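Local coordinates for protein Cif-like 1 (Burkholderia cenocepacia, PDB 7JQY) that probably hydrolyses epoxides, being one of the Cif-like epoxide hydrolases with an alpha/beta hydrolase fold, and assembles into octamers, at residues 26-31 with 37-42; 75-80 with 110-115; 178-183 with 227-232. The protein carries 1 engineered substitution. One frame throughout, in Å; residues are numbered along the deposited sequence.

Contact 1 of 3, residues 26-31 with 37-42; sequences FSRRYA and RLHYVT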
ATOM      1  N   PHE B  26      22.956   5.041  32.872  1.00 46.65           N
ATOM      2  CA  PHE B  26      23.593   4.307  31.796  1.00 41.41           C
ATOM      3  C   PHE B  26      23.769   5.244  30.621  1.00 43.96           C
ATOM      4  O   PHE B  26      23.109   6.279  30.534  1.00 44.55           O
ATOM      5  CB  PHE B  26      22.777   3.061  31.426  1.00 40.31           C
ATOM      6  CG  PHE B  26      22.708   2.059  32.540  1.00 40.30           C
ATOM      7  CD1 PHE B  26      23.641   1.038  32.630  1.00 42.99           C
ATOM      8  CD2 PHE B  26      21.725   2.144  33.505  1.00 40.67           C
ATOM      9  CE1 PHE B  26      23.587   0.118  33.654  1.00 42.77           C
ATOM     10  CE2 PHE B  26      21.668   1.226  34.537  1.00 40.59           C
ATOM     11  CZ  PHE B  26      22.599   0.214  34.612  1.00 39.85           C
ATOM     12  N   SER B  27      24.659   4.863  29.712  1.00 43.07           N
ATOM     13  CA  SER B  27      25.011   5.713  28.592  1.00 41.90           C
ATOM     14  C   SER B  27      25.108   4.857  27.346  1.00 40.75           C
ATOM     15  O   SER B  27      25.551   3.709  27.397  1.00 41.51           O
ATOM     16  CB  SER B  27      26.348   6.438  28.821  1.00 43.68           C
ATOM     17  OG  SER B  27      26.293   7.208  30.002  1.00 46.24           O
ATOM     18  N   ARG B  28      24.734   5.445  26.218  1.00 39.88           N
ATOM     19  CA  ARG B  28      24.880   4.793  24.930  1.00 37.69           C
ATOM     20  C   ARG B  28      26.242   5.157  24.369  1.00 40.39           C
ATOM     21  O   ARG B  28      26.621   6.333  24.359  1.00 44.20           O
ATOM     22  CB  ARG B  28      23.766   5.212  23.964  1.00 34.75           C
ATOM     23  CG  ARG B  28      22.358   4.938  24.483  1.00 37.76           C
ATOM     24  CD  ARG B  28      21.330   5.300  23.441  1.00 33.25           C
ATOM     25  NE  ARG B  28      21.845   4.998  22.117  1.00 34.81           N
ATOM     26  CZ  ARG B  28      21.362   5.507  20.992  1.00 35.57           C
ATOM     27  NH1 ARG B  28      20.338   6.348  21.027  1.00 38.20           N
ATOM     28  NH2 ARG B  28      21.909   5.179  19.832  1.00 32.99           N
ATOM     29  N   ARG B  29      26.963   4.152  23.889  1.00 40.30           N
ATOM     30  CA  ARG B  29      28.319   4.321  23.402  1.00 38.00           C
ATOM     31  C   ARG B  29      28.495   3.470  22.155  1.00 38.73           C
ATOM     32  O   ARG B  29      27.756   2.506  21.917  1.00 34.11           O
ATOM     33  CB  ARG B  29      29.345   3.893  24.462  1.00 39.78           C
ATOM     34  CG  ARG B  29      30.078   4.999  25.170  1.00 42.43           C
ATOM     35  CD  ARG B  29      29.205   5.714  26.170  1.00 47.12           C
ATOM     36  NE  ARG B  29      29.850   6.948  26.620  1.00 55.61           N
ATOM     37  CZ  ARG B  29      29.285   8.153  26.575  1.00 54.85           C
ATOM     38  NH1 ARG B  29      28.001   8.275  26.265  1.00 50.81           N
ATOM     39  NH2 ARG B  29      29.960   9.224  26.983  1.00 56.53           N
ATOM     40  N   TYR B  30      29.509   3.822  21.378  1.00 33.81           N
ATOM     41  CA  TYR B  30      29.896   3.081  20.189  1.00 36.87           C
ATOM     42  C   TYR B  30      31.341   2.638  20.334  1.00 39.48           C
ATOM     43  O   TYR B  30      32.148   3.295  21.000  1.00 37.30           O
ATOM     44  CB  TYR B  30      29.763   3.910  18.907  1.00 36.39           C
ATOM     45  CG  TYR B  30      28.346   4.230  18.483  1.00 35.56           C
ATOM     46  CD1 TYR B  30      27.850   5.524  18.588  1.00 35.36           C
ATOM     47  CD2 TYR B  30      27.520   3.254  17.949  1.00 35.51           C
ATOM     48  CE1 TYR B  30      26.551   5.830  18.192  1.00 36.30           C
ATOM     49  CE2 TYR B  30      26.233   3.546  17.548  1.00 35.64           C
ATOM     50  CZ  TYR B  30      25.752   4.836  17.669  1.00 37.21           C
ATOM     51  OH  TYR B  30      24.467   5.136  17.271  1.00 37.63           O
ATOM     52  N   ALA B  31      31.658   1.505  19.723  1.00 41.72           N
ATOM     53  CA  ALA B  31      33.030   1.029  19.646  1.00 41.32           C
ATOM     54  C   ALA B  31      33.334   0.727  18.193  1.00 41.30           C
ATOM     55  O   ALA B  31      32.656  -0.095  17.571  1.00 40.73           O
ATOM     56  CB  ALA B  31      33.248  -0.208  20.515  1.00 38.93           C
ATOM     57  N   ARG B  37      31.160  -1.101  13.388  1.00 41.56           N
ATOM     58  CA  ARG B  37      30.897  -0.361  14.627  1.00 40.82           C
ATOM     59  C   ARG B  37      29.817  -1.053  15.457  1.00 39.44           C
ATOM     60  O   ARG B  37      28.751  -1.395  14.932  1.00 38.18           O
ATOM     61  CB  ARG B  37      30.478   1.085  14.330  1.00 41.65           C
ATOM     62  CG  ARG B  37      30.203   1.952  15.578  1.00 39.80           C
ATOM     63  CD  ARG B  37      29.930   3.420  15.192  1.00 37.97           C
ATOM     64  NE  ARG B  37      28.585   3.558  14.642  1.00 39.42           N
ATOM     65  CZ  ARG B  37      28.002   4.703  14.299  1.00 41.61           C
ATOM     66  NH1 ARG B  37      28.636   5.862  14.439  1.00 36.24           N
ATOM     67  NH2 ARG B  37      26.765   4.683  13.811  1.00 35.11           N
ATOM     68  N   LEU B  38      30.101  -1.262  16.745  1.00 37.40           N
ATOM     69  CA  LEU B  38      29.160  -1.876  17.670  1.00 40.05           C
ATOM     70  C   LEU B  38      28.639  -0.839  18.655  1.00 39.88           C
ATOM     71  O   LEU B  38      29.397   0.005  19.147  1.00 41.77           O
ATOM     72  CB  LEU B  38      29.792  -3.037  18.451  1.00 38.84           C
ATOM     73  CG  LEU B  38      30.129  -4.318  17.688  1.00 39.10           C
ATOM     74  CD1 LEU B  38      30.307  -5.472  18.667  1.00 39.34           C
ATOM     75  CD2 LEU B  38      29.082  -4.650  16.635  1.00 36.58           C
ATOM     76  N   HIS B  39      27.342  -0.926  18.944  1.00 37.35           N
ATOM     77  CA  HIS B  39      26.660  -0.090  19.920  1.00 33.75           C
ATOM     78  C   HIS B  39      26.487  -0.856  21.226  1.00 37.19           C
ATOM     79  O   HIS B  39      26.228  -2.062  21.223  1.00 34.28           O
ATOM     80  CB  HIS B  39      25.301   0.349  19.367  1.00 34.54           C
ATOM     81  CG  HIS B  39      24.420   1.030  20.365  1.00 34.46           C
ATOM     82  ND1 HIS B  39      23.391   0.377  21.012  1.00 33.79           N
ATOM     83  CD2 HIS B  39      24.388   2.311  20.803  1.00 35.31           C
ATOM     84  CE1 HIS B  39      22.777   1.222  21.820  1.00 35.83           C
ATOM     85  NE2 HIS B  39      23.362   2.403  21.711  1.00 37.48           N
ATOM     86  N   TYR B  40      26.643  -0.159  22.346  1.00 32.73           N
ATOM     87  CA  TYR B  40      26.478  -0.804  23.636  1.00 36.54           C
ATOM     88  C   TYR B  40      26.035   0.232  24.645  1.00 37.49           C
ATOM     89  O   TYR B  40      26.222   1.439  24.459  1.00 39.24           O
ATOM     90  CB  TYR B  40      27.761  -1.504  24.123  1.00 39.92           C
ATOM     91  CG  TYR B  40      28.935  -0.575  24.377  1.00 38.19           C
ATOM     92  CD1 TYR B  40      29.671  -0.049  23.319  1.00 39.02           C
ATOM     93  CD2 TYR B  40      29.302  -0.220  25.673  1.00 36.38           C
ATOM     94  CE1 TYR B  40      30.747   0.805  23.543  1.00 38.35           C
ATOM     95  CE2 TYR B  40      30.374   0.628  25.905  1.00 40.81           C
ATOM     96  CZ  TYR B  40      31.089   1.139  24.837  1.00 38.57           C
ATOM     97  OH  TYR B  40      32.150   1.985  25.065  1.00 45.51           O
ATOM     98  N   VAL B  41      25.440  -0.261  25.720  1.00 34.76           N
ATOM     99  CA  VAL B  41      24.974   0.570  26.819  1.00 39.22           C
ATOM    100  C   VAL B  41      25.768   0.171  28.051  1.00 39.56           C
ATOM    101  O   VAL B  41      25.928  -1.025  28.327  1.00 40.59           O
ATOM    102  CB  VAL B  41      23.457   0.405  27.033  1.00 35.23           C
ATOM    103  CG1 VAL B  41      22.983   1.167  28.250  1.00 38.06           C
ATOM    104  CG2 VAL B  41      22.723   0.891  25.801  1.00 36.98           C
ATOM    105  N   THR B  42      26.303   1.160  28.765  1.00 38.18           N
ATOM    106  CA  THR B  42      27.208   0.870  29.864  1.00 41.61           C
ATOM    107  C   THR B  42      26.908   1.756  31.067  1.00 42.48           C
ATOM    108  O   THR B  42      26.420   2.881  30.928  1.00 45.21           O
ATOM    109  CB  THR B  42      28.674   1.035  29.449  1.00 43.26           C
ATOM    110  OG1 THR B  42      29.511   0.529  30.495  1.00 46.86           O
ATOM    111  CG2 THR B  42      29.013   2.515  29.175  1.00 43.22           C
TER
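Tyr30 and Arg37 lie flat against each other near the turn of an antiparallel beta hairpin, whose strands 26-32 and 37-43 begin the central sheet of this alpha/beta hydrolase. It is a textbook cation-pi stack: CZ of Arg37 stands 3.9 Å from the centroid of the Tyr30 ring, the two planes are 17° apart, and NE rides over the rim near CD2. The arginine chain sets out opposite its own backbone N (chi1 -179°) and then bends at chi3, which folds the guanidinium over the ring. Its NH1 and NH2 reach the carbonyls of Thr199 and Lys196 of a second subunit.

On the same face of the hairpin, Arg28 NE donates to His39 NE2 at 3.0 Å. The guanidinium stands steeply to the imidazole, and NE comes in tilted from the ring plane. His39 ND1 pairs with Asp82; both ring nitrogens are thus engaged, which should restrain the ring's rotation.

The other face is built round Tyr40. Its CG sits between backbone N and carbonyl carbon (chi1 63°), which brings the ring across to Arg29 of the partner strand. Arg29 CB then lies over one ring face, 3.7 Å from the centroid of the Tyr40 ring in a CH-pi contact, while Ala31 N approaches the edge, 4.0 Å from Tyr40 CE1. Between these faces, six backbone bonds join the hydrogen-bonded pairs Ser27-Thr42, Arg29-Tyr40 and Ala31-Leu38; Ala31 N to Leu38 O is 2.8 Å.

The chemistry implies a hairpin with two roles: Ala31, Leu38 and Tyr40 pack on helix 98-111, whereas Arg28, Tyr30 and Arg37 reach the second subunit, where Ser27 also bonds Gly12. The stack probably helps hold the Arg37 guanidinium where NH1 and NH2 meet the two carbonyls.

Contact 2 of 3, residues 75-80 with 110-115; sequences GYRVVA and HQLGAT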
ATOM      1  N   GLY B  75      28.528  -2.833  42.211  1.00 55.71           N
ATOM      2  CA  GLY B  75      29.893  -2.534  41.835  1.00 55.43           C
ATOM      3  C   GLY B  75      30.368  -3.143  40.537  1.00 53.62           C
ATOM      4  O   GLY B  75      31.561  -3.034  40.227  1.00 55.28           O
ATOM      5  N   TYR B  76      29.483  -3.768  39.761  1.00 50.66           N
ATOM      6  CA  TYR B  76      29.884  -4.336  38.482  1.00 51.06           C
ATOM      7  C   TYR B  76      29.833  -3.286  37.378  1.00 52.10           C
ATOM      8  O   TYR B  76      29.007  -2.366  37.392  1.00 49.94           O
ATOM      9  CB  TYR B  76      28.994  -5.525  38.123  1.00 51.30           C
ATOM     10  CG  TYR B  76      29.238  -6.724  39.011  1.00 49.69           C
ATOM     11  CD1 TYR B  76      30.424  -7.443  38.927  1.00 51.51           C
ATOM     12  CD2 TYR B  76      28.292  -7.121  39.953  1.00 52.53           C
ATOM     13  CE1 TYR B  76      30.657  -8.540  39.750  1.00 55.38           C
ATOM     14  CE2 TYR B  76      28.514  -8.215  40.779  1.00 54.90           C
ATOM     15  CZ  TYR B  76      29.697  -8.919  40.672  1.00 55.01           C
ATOM     16  OH  TYR B  76      29.923 -10.001  41.486  1.00 59.44           O
ATOM     17  N   ARG B  77      30.748  -3.421  36.423  1.00 51.86           N
ATOM     18  CA  ARG B  77      30.775  -2.567  35.238  1.00 51.42           C
ATOM     19  C   ARG B  77      29.974  -3.255  34.139  1.00 47.96           C
ATOM     20  O   ARG B  77      30.482  -4.146  33.450  1.00 49.03           O
ATOM     21  CB  ARG B  77      32.214  -2.293  34.814  1.00 51.40           C
ATOM     22  CG  ARG B  77      32.374  -1.202  33.750  1.00 54.28           C
ATOM     23  CD  ARG B  77      33.839  -1.072  33.362  1.00 54.68           C
ATOM     24  NE  ARG B  77      34.051  -0.180  32.229  1.00 57.42           N
ATOM     25  CZ  ARG B  77      35.198  -0.087  31.565  1.00 57.38           C
ATOM     26  NH1 ARG B  77      36.234  -0.835  31.922  1.00 61.26           N
ATOM     27  NH2 ARG B  77      35.309   0.749  30.544  1.00 57.71           N
ATOM     28  N   VAL B  78      28.729  -2.819  33.948  1.00 45.16           N
ATOM     29  CA  VAL B  78      27.815  -3.497  33.032  1.00 43.93           C
ATOM     30  C   VAL B  78      28.039  -3.004  31.610  1.00 43.83           C
ATOM     31  O   VAL B  78      28.130  -1.794  31.357  1.00 46.91           O
ATOM     32  CB  VAL B  78      26.356  -3.297  33.463  1.00 45.65           C
ATOM     33  CG1 VAL B  78      25.454  -4.214  32.651  1.00 44.85           C
ATOM     34  CG2 VAL B  78      26.195  -3.595  34.953  1.00 45.86           C
ATOM     35  N   VAL B  79      28.135  -3.946  30.676  1.00 41.16           N
ATOM     36  CA  VAL B  79      28.265  -3.660  29.253  1.00 43.02           C
ATOM     37  C   VAL B  79      27.245  -4.531  28.526  1.00 41.58           C
ATOM     38  O   VAL B  79      27.482  -5.725  28.310  1.00 40.53           O
ATOM     39  CB  VAL B  79      29.680  -3.931  28.732  1.00 43.60           C
ATOM     40  CG1 VAL B  79      29.752  -3.680  27.224  1.00 41.05           C
ATOM     41  CG2 VAL B  79      30.690  -3.068  29.471  1.00 45.48           C
ATOM     42  N   ALA B  80      26.125  -3.934  28.117  1.00 37.81           N
ATOM     43  CA  ALA B  80      25.109  -4.620  27.328  1.00 36.39           C
ATOM     44  C   ALA B  80      25.295  -4.208  25.878  1.00 37.82           C
ATOM     45  O   ALA B  80      25.156  -3.026  25.542  1.00 40.77           O
ATOM     46  CB  ALA B  80      23.701  -4.282  27.816  1.00 36.03           C
ATOM     47  N   HIS B 110      38.419  -5.478  24.938  1.00 48.96           N
ATOM     48  CA  HIS B 110      39.809  -5.049  24.978  1.00 54.15           C
ATOM     49  C   HIS B 110      39.934  -3.544  24.775  1.00 51.43           C
ATOM     50  O   HIS B 110      40.791  -2.909  25.396  1.00 51.52           O
ATOM     51  CB  HIS B 110      40.616  -5.833  23.945  1.00 54.37           C
ATOM     52  CG  HIS B 110      40.805  -7.275  24.312  1.00 57.78           C
ATOM     53  ND1 HIS B 110      41.899  -8.011  23.910  1.00 60.06           N
ATOM     54  CD2 HIS B 110      40.045  -8.110  25.065  1.00 59.33           C
ATOM     55  CE1 HIS B 110      41.800  -9.240  24.390  1.00 63.57           C
ATOM     56  NE2 HIS B 110      40.684  -9.326  25.094  1.00 60.73           N
ATOM     57  N   GLN B 111      39.072  -2.952  23.944  1.00 50.05           N
ATOM     58  CA  GLN B 111      39.115  -1.505  23.762  1.00 51.76           C
ATOM     59  C   GLN B 111      38.693  -0.765  25.020  1.00 52.37           C
ATOM     60  O   GLN B 111      39.126   0.372  25.230  1.00 53.18           O
ATOM     61  CB  GLN B 111      38.217  -1.073  22.604  1.00 49.45           C
ATOM     62  CG  GLN B 111      38.789  -1.287  21.232  1.00 51.65           C
ATOM     63  CD  GLN B 111      38.025  -0.500  20.187  1.00 51.74           C
ATOM     64  OE1 GLN B 111      37.176   0.329  20.526  1.00 48.70           O
ATOM     65  NE2 GLN B 111      38.305  -0.766  18.913  1.00 48.68           N
ATOM     66  N   LEU B 112      37.896  -1.391  25.882  1.00 49.81           N
ATOM     67  CA  LEU B 112      37.489  -0.755  27.123  1.00 50.46           C
ATOM     68  C   LEU B 112      38.493  -0.980  28.236  1.00 52.18           C
ATOM     69  O   LEU B 112      38.237  -0.579  29.377  1.00 54.99           O
ATOM     70  CB  LEU B 112      36.116  -1.274  27.557  1.00 49.99           C
ATOM     71  CG  LEU B 112      34.969  -0.847  26.644  1.00 50.14           C
ATOM     72  CD1 LEU B 112      33.646  -1.376  27.140  1.00 45.50           C
ATOM     73  CD2 LEU B 112      34.941   0.667  26.550  1.00 50.80           C
ATOM     74  N   GLY B 113      39.639  -1.581  27.928  1.00 52.95           N
ATOM     75  CA  GLY B 113      40.682  -1.733  28.912  1.00 54.47           C
ATOM     76  C   GLY B 113      40.576  -2.978  29.754  1.00 57.19           C
ATOM     77  O   GLY B 113      41.382  -3.156  30.674  1.00 58.45           O
ATOM     78  N   ALA B 114      39.597  -3.834  29.497  1.00 54.70           N
ATOM     79  CA  ALA B 114      39.443  -5.019  30.318  1.00 58.68           C
ATOM     80  C   ALA B 114      40.072  -6.232  29.649  1.00 58.80           C
ATOM     81  O   ALA B 114      40.251  -6.292  28.429  1.00 59.29           O
ATOM     82  CB  ALA B 114      37.965  -5.298  30.607  1.00 55.49           C
ATOM     83  N   THR B 115      40.340  -7.227  30.471  1.00 59.80           N
ATOM     84  CA  THR B 115      40.821  -8.521  30.009  1.00 65.35           C
ATOM     85  C   THR B 115      40.054  -9.678  30.619  1.00 65.37           C
ATOM     86  O   THR B 115      39.974 -10.729  29.979  1.00 70.14           O
ATOM     87  CB  THR B 115      42.327  -8.715  30.296  1.00 64.57           C
ATOM     88  OG1 THR B 115      42.651  -8.229  31.605  1.00 64.83           O
ATOM     89  CG2 THR B 115      43.177  -8.001  29.255  1.00 65.16           C
TER
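A Schellman motif ends helix 98-111, the helix of the beta-alpha-beta crossover that leads from strand 77-82 to the parallel strand 117-122, and this contact fastens that helix end to the start of the crossover. Gly113, with positive phi, is the C-prime residue; its N bonds back to His110 O at 3.1 Å. With Leu112, just before it, the backbone departs from helical geometry, and the Leu112 carbonyl is turned toward the strand.

Arg77 takes up that oxygen. Its chain is extended from CG to NE and delivers the guanidinium edge-on: NH1 donates to Leu112 O at 3.2 Å, with 149° at the hydrogen, and NH2 adds a weak second bond to Leu112 O at 3.4 Å. The oxygen lies close to the guanidinium plane, although NH1 is tilted from the carbonyl plane. A cation beside the carboxyl end of a helix should be electrostatically favourable.

Deeper in, where Tyr40 of strand 37-43 also packs on both residues, the side chains of Val79 and Leu112 pass alongside, running opposite ways, and methyl CG2 of Val79 rests 4.1 Å from CD1 of Leu112.

Contact 3 of 3, residues 178-183 with 227-232; sequences IAEMLI and LYRAFP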
ATOM      1  N   ILE B 178      13.800 -14.574   0.653  1.00 39.17           N
ATOM      2  CA  ILE B 178      12.389 -14.898   0.822  1.00 38.41           C
ATOM      3  C   ILE B 178      11.904 -14.405   2.178  1.00 36.16           C
ATOM      4  O   ILE B 178      10.833 -13.792   2.289  1.00 35.56           O
ATOM      5  CB  ILE B 178      12.150 -16.416   0.675  1.00 40.07           C
ATOM      6  CG1 ILE B 178      12.315 -16.859  -0.781  1.00 42.23           C
ATOM      7  CG2 ILE B 178      10.772 -16.774   1.205  1.00 36.82           C
ATOM      8  CD1 ILE B 178      11.308 -16.250  -1.730  1.00 44.80           C
ATOM      9  N   ALA B 179      12.692 -14.670   3.229  1.00 36.54           N
ATOM     10  CA  ALA B 179      12.334 -14.250   4.582  1.00 34.61           C
ATOM     11  C   ALA B 179      12.219 -12.733   4.682  1.00 39.12           C
ATOM     12  O   ALA B 179      11.263 -12.210   5.274  1.00 36.59           O
ATOM     13  CB  ALA B 179      13.371 -14.772   5.576  1.00 34.50           C
ATOM     14  N   GLU B 180      13.192 -12.006   4.105  1.00 34.41           N
ATOM     15  CA  GLU B 180      13.148 -10.545   4.132  1.00 37.14           C
ATOM     16  C   GLU B 180      11.947 -10.021   3.362  1.00 36.16           C
ATOM     17  O   GLU B 180      11.249  -9.112   3.820  1.00 34.85           O
ATOM     18  CB  GLU B 180      14.451  -9.967   3.564  1.00 34.10           C
ATOM     19  CG  GLU B 180      15.660 -10.218   4.455  1.00 33.18           C
ATOM     20  CD  GLU B 180      16.383 -11.523   4.136  1.00 38.08           C
ATOM     21  OE1 GLU B 180      15.709 -12.502   3.730  1.00 40.91           O
ATOM     22  OE2 GLU B 180      17.624 -11.584   4.309  1.00 39.38           O
ATOM     23  N   MET B 181      11.671 -10.603   2.199  1.00 37.43           N
ATOM     24  CA  MET B 181      10.556 -10.131   1.394  1.00 35.66           C
ATOM     25  C   MET B 181       9.220 -10.384   2.086  1.00 37.65           C
ATOM     26  O   MET B 181       8.290  -9.577   1.967  1.00 38.63           O
ATOM     27  CB  MET B 181      10.609 -10.803   0.029  1.00 39.79           C
ATOM     28  CG  MET B 181       9.288 -10.912  -0.680  1.00 44.85           C
ATOM     29  SD  MET B 181       9.487 -12.098  -1.998  1.00 50.75           S
ATOM     30  CE  MET B 181       8.538 -13.506  -1.345  1.00 45.25           C
ATOM     31  N   LEU B 182       9.089 -11.514   2.788  1.00 39.22           N
ATOM     32  CA  LEU B 182       7.819 -11.810   3.449  1.00 36.59           C
ATOM     33  C   LEU B 182       7.617 -10.941   4.682  1.00 33.65           C
ATOM     34  O   LEU B 182       6.504 -10.468   4.938  1.00 35.36           O
ATOM     35  CB  LEU B 182       7.759 -13.288   3.847  1.00 35.93           C
ATOM     36  CG  LEU B 182       7.677 -14.325   2.733  1.00 37.93           C
ATOM     37  CD1 LEU B 182       7.561 -15.709   3.356  1.00 39.23           C
ATOM     38  CD2 LEU B 182       6.506 -14.038   1.820  1.00 36.69           C
ATOM     39  N   ILE B 183       8.675 -10.728   5.467  1.00 31.55           N
ATOM     40  CA  ILE B 183       8.509 -10.100   6.774  1.00 34.89           C
ATOM     41  C   ILE B 183       8.731  -8.577   6.758  1.00 34.64           C
ATOM     42  O   ILE B 183       8.250  -7.882   7.667  1.00 32.66           O
ATOM     43  CB  ILE B 183       9.425 -10.819   7.789  1.00 33.89           C
ATOM     44  CG1 ILE B 183       9.044 -12.306   7.865  1.00 36.70           C
ATOM     45  CG2 ILE B 183       9.303 -10.201   9.177  1.00 35.10           C
ATOM     46  CD1 ILE B 183      10.072 -13.185   8.538  1.00 34.73           C
ATOM     47  N   LEU B 227      22.324 -14.740  10.996  1.00 37.53           N
ATOM     48  CA  LEU B 227      22.716 -15.537  12.151  1.00 41.08           C
ATOM     49  C   LEU B 227      22.224 -16.971  12.001  1.00 40.62           C
ATOM     50  O   LEU B 227      22.960 -17.921  12.291  1.00 38.35           O
ATOM     51  CB  LEU B 227      22.146 -14.933  13.435  1.00 40.53           C
ATOM     52  CG  LEU B 227      22.436 -13.459  13.706  1.00 40.58           C
ATOM     53  CD1 LEU B 227      21.498 -12.885  14.780  1.00 34.98           C
ATOM     54  CD2 LEU B 227      23.867 -13.360  14.132  1.00 37.02           C
ATOM     55  N   TYR B 228      20.988 -17.134  11.516  1.00 39.88           N
ATOM     56  CA  TYR B 228      20.387 -18.445  11.293  1.00 43.21           C
ATOM     57  C   TYR B 228      20.947 -19.122  10.047  1.00 44.46           C
ATOM     58  O   TYR B 228      21.035 -20.354   9.996  1.00 42.05           O
ATOM     59  CB  TYR B 228      18.866 -18.303  11.180  1.00 40.27           C
ATOM     60  CG  TYR B 228      18.198 -17.857  12.471  1.00 40.80           C
ATOM     61  CD1 TYR B 228      17.551 -18.771  13.288  1.00 43.79           C
ATOM     62  CD2 TYR B 228      18.216 -16.520  12.869  1.00 40.93           C
ATOM     63  CE1 TYR B 228      16.947 -18.381  14.468  1.00 42.50           C
ATOM     64  CE2 TYR B 228      17.609 -16.117  14.046  1.00 40.66           C
ATOM     65  CZ  TYR B 228      16.975 -17.057  14.843  1.00 41.61           C
ATOM     66  OH  TYR B 228      16.373 -16.677  16.016  1.00 40.91           O
ATOM     67  N   ARG B 229      21.307 -18.341   9.027  1.00 43.85           N
ATOM     68  CA  ARG B 229      21.883 -18.933   7.828  1.00 43.56           C
ATOM     69  C   ARG B 229      23.286 -19.453   8.089  1.00 42.88           C
ATOM     70  O   ARG B 229      23.784 -20.277   7.316  1.00 48.39           O
ATOM     71  CB  ARG B 229      21.869 -17.922   6.691  1.00 44.41           C
ATOM     72  CG  ARG B 229      20.479 -17.677   6.158  1.00 44.07           C
ATOM     73  CD  ARG B 229      20.318 -16.258   5.633  1.00 41.98           C
ATOM     74  NE  ARG B 229      18.902 -15.916   5.535  1.00 41.47           N
ATOM     75  CZ  ARG B 229      18.436 -14.745   5.119  1.00 41.53           C
ATOM     76  NH1 ARG B 229      19.283 -13.772   4.753  1.00 41.47           N
ATOM     77  NH2 ARG B 229      17.122 -14.539   5.077  1.00 39.76           N
ATOM     78  N   ALA B 230      23.910 -19.019   9.180  1.00 44.22           N
ATOM     79  CA  ALA B 230      25.219 -19.504   9.598  1.00 45.39           C
ATOM     80  C   ALA B 230      25.151 -20.730  10.512  1.00 42.79           C
ATOM     81  O   ALA B 230      26.203 -21.208  10.945  1.00 41.61           O
ATOM     82  CB  ALA B 230      25.986 -18.394  10.320  1.00 37.99           C
ATOM     83  N   PHE B 231      23.956 -21.224  10.860  1.00 43.77           N
ATOM     84  CA  PHE B 231      23.861 -22.372  11.772  1.00 45.40           C
ATOM     85  C   PHE B 231      24.681 -23.584  11.331  1.00 45.16           C
ATOM     86  O   PHE B 231      25.383 -24.157  12.181  1.00 48.46           O
ATOM     87  CB  PHE B 231      22.392 -22.771  11.986  1.00 42.76           C
ATOM     88  CG  PHE B 231      21.675 -21.942  13.017  1.00 43.40           C
ATOM     89  CD1 PHE B 231      22.363 -21.029  13.806  1.00 45.84           C
ATOM     90  CD2 PHE B 231      20.302 -22.042  13.162  1.00 40.04           C
ATOM     91  CE1 PHE B 231      21.691 -20.253  14.745  1.00 41.95           C
ATOM     92  CE2 PHE B 231      19.625 -21.275  14.097  1.00 40.67           C
ATOM     93  CZ  PHE B 231      20.315 -20.377  14.889  1.00 42.09           C
ATOM     94  N   PRO B 232      24.661 -24.023  10.061  1.00 43.63           N
ATOM     95  CA  PRO B 232      25.495 -25.191   9.708  1.00 48.34           C
ATOM     96  C   PRO B 232      26.967 -25.000  10.028  1.00 48.23           C
ATOM     97  O   PRO B 232      27.600 -25.899  10.602  1.00 49.59           O
ATOM     98  CB  PRO B 232      25.266 -25.359   8.195  1.00 48.29           C
ATOM     99  CG  PRO B 232      24.132 -24.492   7.834  1.00 45.85           C
ATOM    100  CD  PRO B 232      23.668 -23.716   9.016  1.00 43.19           C
TER
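Within the run of helices inserted between strands 140-146 and 250-255, consistent with the helical cap of epoxide hydrolases of this fold, a bidentate salt bridge joins helix 178-183 to helix 220-229. Glu180 and Arg229 approach from opposite directions. Arg229 presents the end of its guanidinium, NH1 and NH2, and each nitrogen takes one carboxylate oxygen: NH1 to Glu180 OE2 and NH2 to Glu180 OE1, both at 2.8 Å.

The grip is twisted, because carboxylate and guanidinium planes are 39° apart. Both oxygens stay near the guanidinium plane, so the twist is felt at the acid: OE2 is met on its syn side, close to the carboxylate plane, whereas OE1 is approached from above it. The glutamate reaches this position by a bend at chi2 (90°), which turns the carboxylate from the helix flank toward the arginine.

Further partners, second shell to Glu180, probably help position the arginine. NH1 has another acidic partner in Glu226, so two carboxylates probably balance the arginine's charge, while the His173 carbonyl accepts from NE. Phe225 packs against both Ala179 and Glu180, and Ile178, Met181, Leu182 and Ile183 pack on neighbouring subunits. At the guanidinium edge, in its plane, CB of Ala179 lies 3.8 Å from Arg229 NH2.

How the contacts relate
From the N terminus the contacts close in series, with none crossing or enclosing another. Contact 1 closes a short hairpin with five residues between its segments; contact 2 closes a loop with 29 intervening residues, tying the end of helix 98-111 to the sheet; contact 3 closes a loop of 43 residues and ties helix 178-183 to helix 220-229, both between strands 140-146 and 250-255. The first two form one continuous region, their centres 11 Å apart, because strands 37-43 and 77-82 are sheet neighbours: Val41 N probably bonds Ala80 O, and Thr42 OG1 probably bonds Val78 O. Contact 3 stands apart, its centre about 32 Å from that of contact 2, across the centre of the chain.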